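Local coordinates for packaging protein UL32 (Human herpesvirus 8 type M, PDB 6XF9) that forms a pentameric, zinc-binding ring required for herpesviral packaging and probably helps bring newly made capsids to nuclear replication compartments, at residues D[68-78]-D[98-107]. Numbering follows the deposited sequence.
Sequences PMGFFEDYACL and DLCEIMHLHF
Phe-107 turns the edge of its ring onto Phe-71: its CE1 stands 3.8 Å above the Phe-71 plane, over the ring centre, and the planes meet at 82°, a T-shaped stack. Phe-71 in turn points an edge toward the face of His-106, with ring centroids 5.8 Å apart, which completes a three-ring aromatic cluster. Phe-71 CG lies anti to its own backbone N (chi1 169°), a setting that also brings Phe-71 CE1 within 3.5 Å of Ile-102 CG2, the two side chains crossing at about a right angle. His-106 NE2 donates to Asp-74 OD2 at 2.6 Å, but the N-H...O angle of 127° marks a weak, bent hydrogen bond; the other carboxylate oxygen, Asp-74 OD1, forms a salt bridge with Arg-398. These side chains join neighbouring helices, 71-83 and 89-106, as an antiparallel helical hairpin; the axes of segments 71-78 and 98-106 come within 10.3 Å. Ile-102 is a knob in the hole formed by Phe-71, Asp-74, Tyr-75 and Leu-78, its CD1 reaching 3.5 Å from Asp-74 O. Tyr-75, one wall of this hole, reaches with its OH to His-130 NE2 in a hydrogen bond, linking the hairpin to the zinc site that His-130 shares with three cysteines.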
# COMPACT_ATOMS: atom_id res chain seq x y z
N PRO D 68 3.69 -36.17 51.08
CA PRO D 68 5.12 -36.42 51.32
C PRO D 68 5.86 -35.15 51.72
O PRO D 68 5.22 -34.16 52.07
CB PRO D 68 5.62 -36.92 49.97
CG PRO D 68 4.42 -37.55 49.34
CD PRO D 68 3.25 -36.73 49.79
N MET D 69 7.18 -35.19 51.66
CA MET D 69 8.00 -34.03 52.01
C MET D 69 9.17 -33.84 51.07
O MET D 69 9.90 -32.85 51.17
CB MET D 69 8.50 -34.16 53.45
CG MET D 69 7.40 -34.30 54.49
SD MET D 69 6.26 -32.90 54.49
CE MET D 69 7.38 -31.56 54.89
N GLY D 70 9.35 -34.78 50.15
CA GLY D 70 10.46 -34.72 49.25
C GLY D 70 10.00 -34.80 47.84
O GLY D 70 10.82 -34.85 46.98
N PHE D 71 8.70 -34.95 47.62
CA PHE D 71 8.15 -34.96 46.30
C PHE D 71 8.33 -33.60 45.75
O PHE D 71 8.71 -33.44 44.63
CB PHE D 71 6.68 -35.19 46.35
CG PHE D 71 5.99 -34.96 45.04
CD1 PHE D 71 6.19 -35.79 43.99
CD2 PHE D 71 5.12 -33.93 44.90
CE1 PHE D 71 5.54 -35.59 42.81
CE2 PHE D 71 4.46 -33.73 43.73
CZ PHE D 71 4.67 -34.56 42.69
N PHE D 72 8.10 -32.60 46.55
CA PHE D 72 8.21 -31.27 45.97
C PHE D 72 9.65 -30.96 45.59
O PHE D 72 9.89 -30.15 44.69
CB PHE D 72 7.73 -30.24 46.97
CG PHE D 72 6.29 -30.34 47.31
CD1 PHE D 72 5.32 -29.83 46.46
CD2 PHE D 72 5.89 -30.96 48.50
CE1 PHE D 72 3.98 -29.91 46.79
CE2 PHE D 72 4.53 -31.05 48.84
CZ PHE D 72 3.57 -30.52 47.98
N GLU D 73 10.61 -31.56 46.29
CA GLU D 73 12.02 -31.34 45.96
C GLU D 73 12.49 -32.23 44.82
O GLU D 73 13.41 -31.84 44.10
CB GLU D 73 12.91 -31.59 47.17
CG GLU D 73 12.76 -30.60 48.30
CD GLU D 73 13.62 -30.99 49.50
OE1 GLU D 73 14.01 -30.07 50.26
OE2 GLU D 73 13.95 -32.20 49.63
N ASP D 74 11.91 -33.42 44.65
CA ASP D 74 12.36 -34.21 43.52
C ASP D 74 11.76 -33.70 42.22
O ASP D 74 12.42 -33.69 41.18
CB ASP D 74 12.03 -35.70 43.71
CG ASP D 74 12.81 -36.34 44.84
OD1 ASP D 74 14.06 -36.18 44.90
OD2 ASP D 74 12.17 -37.04 45.65
N TYR D 75 10.49 -33.28 42.27
CA TYR D 75 9.89 -32.66 41.10
C TYR D 75 10.63 -31.38 40.74
O TYR D 75 10.87 -31.10 39.56
CB TYR D 75 8.40 -32.42 41.33
CG TYR D 75 7.71 -31.59 40.28
CD1 TYR D 75 7.59 -32.02 38.96
CD2 TYR D 75 7.13 -30.38 40.62
CE1 TYR D 75 6.94 -31.23 38.00
CE2 TYR D 75 6.49 -29.59 39.69
CZ TYR D 75 6.39 -30.01 38.38
OH TYR D 75 5.72 -29.17 37.48
N ALA D 76 11.00 -30.59 41.75
CA ALA D 76 11.74 -29.35 41.49
C ALA D 76 13.12 -29.61 40.91
O ALA D 76 13.67 -28.72 40.24
CB ALA D 76 11.85 -28.51 42.75
N CYS D 77 13.73 -30.77 41.17
CA CYS D 77 15.00 -31.07 40.51
C CYS D 77 14.80 -31.35 39.04
O CYS D 77 15.57 -30.88 38.19
CB CYS D 77 15.70 -32.25 41.15
SG CYS D 77 16.56 -31.79 42.59
N LEU D 78 13.79 -32.17 38.72
CA LEU D 78 13.44 -32.41 37.33
C LEU D 78 13.20 -31.10 36.59
O LEU D 78 13.75 -30.88 35.51
CB LEU D 78 12.19 -33.28 37.26
CG LEU D 78 11.69 -33.52 35.85
CD1 LEU D 78 12.80 -34.08 34.99
CD2 LEU D 78 10.47 -34.42 35.88
N ASP D 98 12.13 -39.68 34.23
CA ASP D 98 12.27 -39.14 35.57
C ASP D 98 10.91 -38.80 36.19
O ASP D 98 10.81 -38.72 37.41
CB ASP D 98 13.17 -37.90 35.57
CG ASP D 98 14.55 -38.15 34.93
OD1 ASP D 98 15.01 -39.32 34.84
OD2 ASP D 98 15.21 -37.14 34.56
N LEU D 99 9.88 -38.58 35.36
CA LEU D 99 8.54 -38.40 35.91
C LEU D 99 7.95 -39.72 36.39
O LEU D 99 7.24 -39.75 37.40
CB LEU D 99 7.63 -37.73 34.88
CG LEU D 99 6.27 -37.34 35.46
CD1 LEU D 99 6.44 -36.22 36.43
CD2 LEU D 99 5.28 -36.95 34.39
N CYS D 100 8.18 -40.82 35.65
CA CYS D 100 7.90 -42.14 36.20
C CYS D 100 8.54 -42.34 37.56
O CYS D 100 7.87 -42.63 38.56
CB CYS D 100 8.40 -43.24 35.26
SG CYS D 100 7.22 -43.83 34.11
N GLU D 101 9.86 -42.18 37.61
CA GLU D 101 10.59 -42.46 38.84
C GLU D 101 10.02 -41.65 39.99
O GLU D 101 9.78 -42.19 41.07
CB GLU D 101 12.06 -42.15 38.61
CG GLU D 101 12.97 -42.32 39.78
CD GLU D 101 13.24 -43.75 40.15
OE1 GLU D 101 12.82 -44.67 39.42
OE2 GLU D 101 13.92 -43.94 41.18
N ILE D 102 9.74 -40.36 39.76
CA ILE D 102 9.19 -39.53 40.83
C ILE D 102 7.85 -40.08 41.29
O ILE D 102 7.49 -39.96 42.47
CB ILE D 102 9.10 -38.06 40.38
CG1 ILE D 102 10.48 -37.45 40.31
CG2 ILE D 102 8.22 -37.24 41.32
CD1 ILE D 102 10.50 -36.16 39.56
N MET D 103 7.09 -40.70 40.38
CA MET D 103 5.77 -41.21 40.73
C MET D 103 5.83 -42.52 41.52
O MET D 103 5.01 -42.74 42.41
CB MET D 103 4.93 -41.44 39.47
CG MET D 103 4.54 -40.20 38.71
SD MET D 103 3.24 -39.31 39.56
CE MET D 103 1.82 -40.35 39.29
N HIS D 104 6.79 -43.38 41.19
CA HIS D 104 6.99 -44.62 41.93
C HIS D 104 7.57 -44.39 43.32
O HIS D 104 7.31 -45.19 44.23
CB HIS D 104 7.86 -45.55 41.10
CG HIS D 104 7.13 -46.14 39.94
ND1 HIS D 104 7.70 -46.29 38.70
CD2 HIS D 104 5.85 -46.58 39.83
CE1 HIS D 104 6.81 -46.83 37.88
NE2 HIS D 104 5.68 -47.01 38.54
N LEU D 105 8.38 -43.34 43.49
CA LEU D 105 8.93 -43.04 44.81
C LEU D 105 7.88 -42.49 45.75
O LEU D 105 7.83 -42.87 46.93
CB LEU D 105 10.08 -42.04 44.71
CG LEU D 105 11.52 -42.42 44.41
CD1 LEU D 105 11.64 -43.37 43.27
CD2 LEU D 105 12.24 -41.14 44.09
N HIS D 106 7.05 -41.57 45.27
CA HIS D 106 6.21 -40.78 46.16
C HIS D 106 4.72 -41.04 46.04
O HIS D 106 3.97 -40.57 46.90
CB HIS D 106 6.47 -39.29 45.93
CG HIS D 106 7.90 -38.90 46.09
ND1 HIS D 106 8.39 -38.28 47.23
CD2 HIS D 106 8.96 -39.04 45.26
CE1 HIS D 106 9.68 -38.05 47.08
NE2 HIS D 106 10.06 -38.50 45.89
N PHE D 107 4.31 -41.71 44.97
CA PHE D 107 2.91 -42.09 44.76
C PHE D 107 2.84 -43.50 44.16
O PHE D 107 2.44 -43.65 43.01
CB PHE D 107 2.21 -41.09 43.85
CG PHE D 107 2.02 -39.74 44.47
CD1 PHE D 107 2.99 -38.76 44.36
CD2 PHE D 107 0.86 -39.44 45.18
CE1 PHE D 107 2.81 -37.51 44.93
CE2 PHE D 107 0.67 -38.20 45.75
CZ PHE D 107 1.65 -37.23 45.63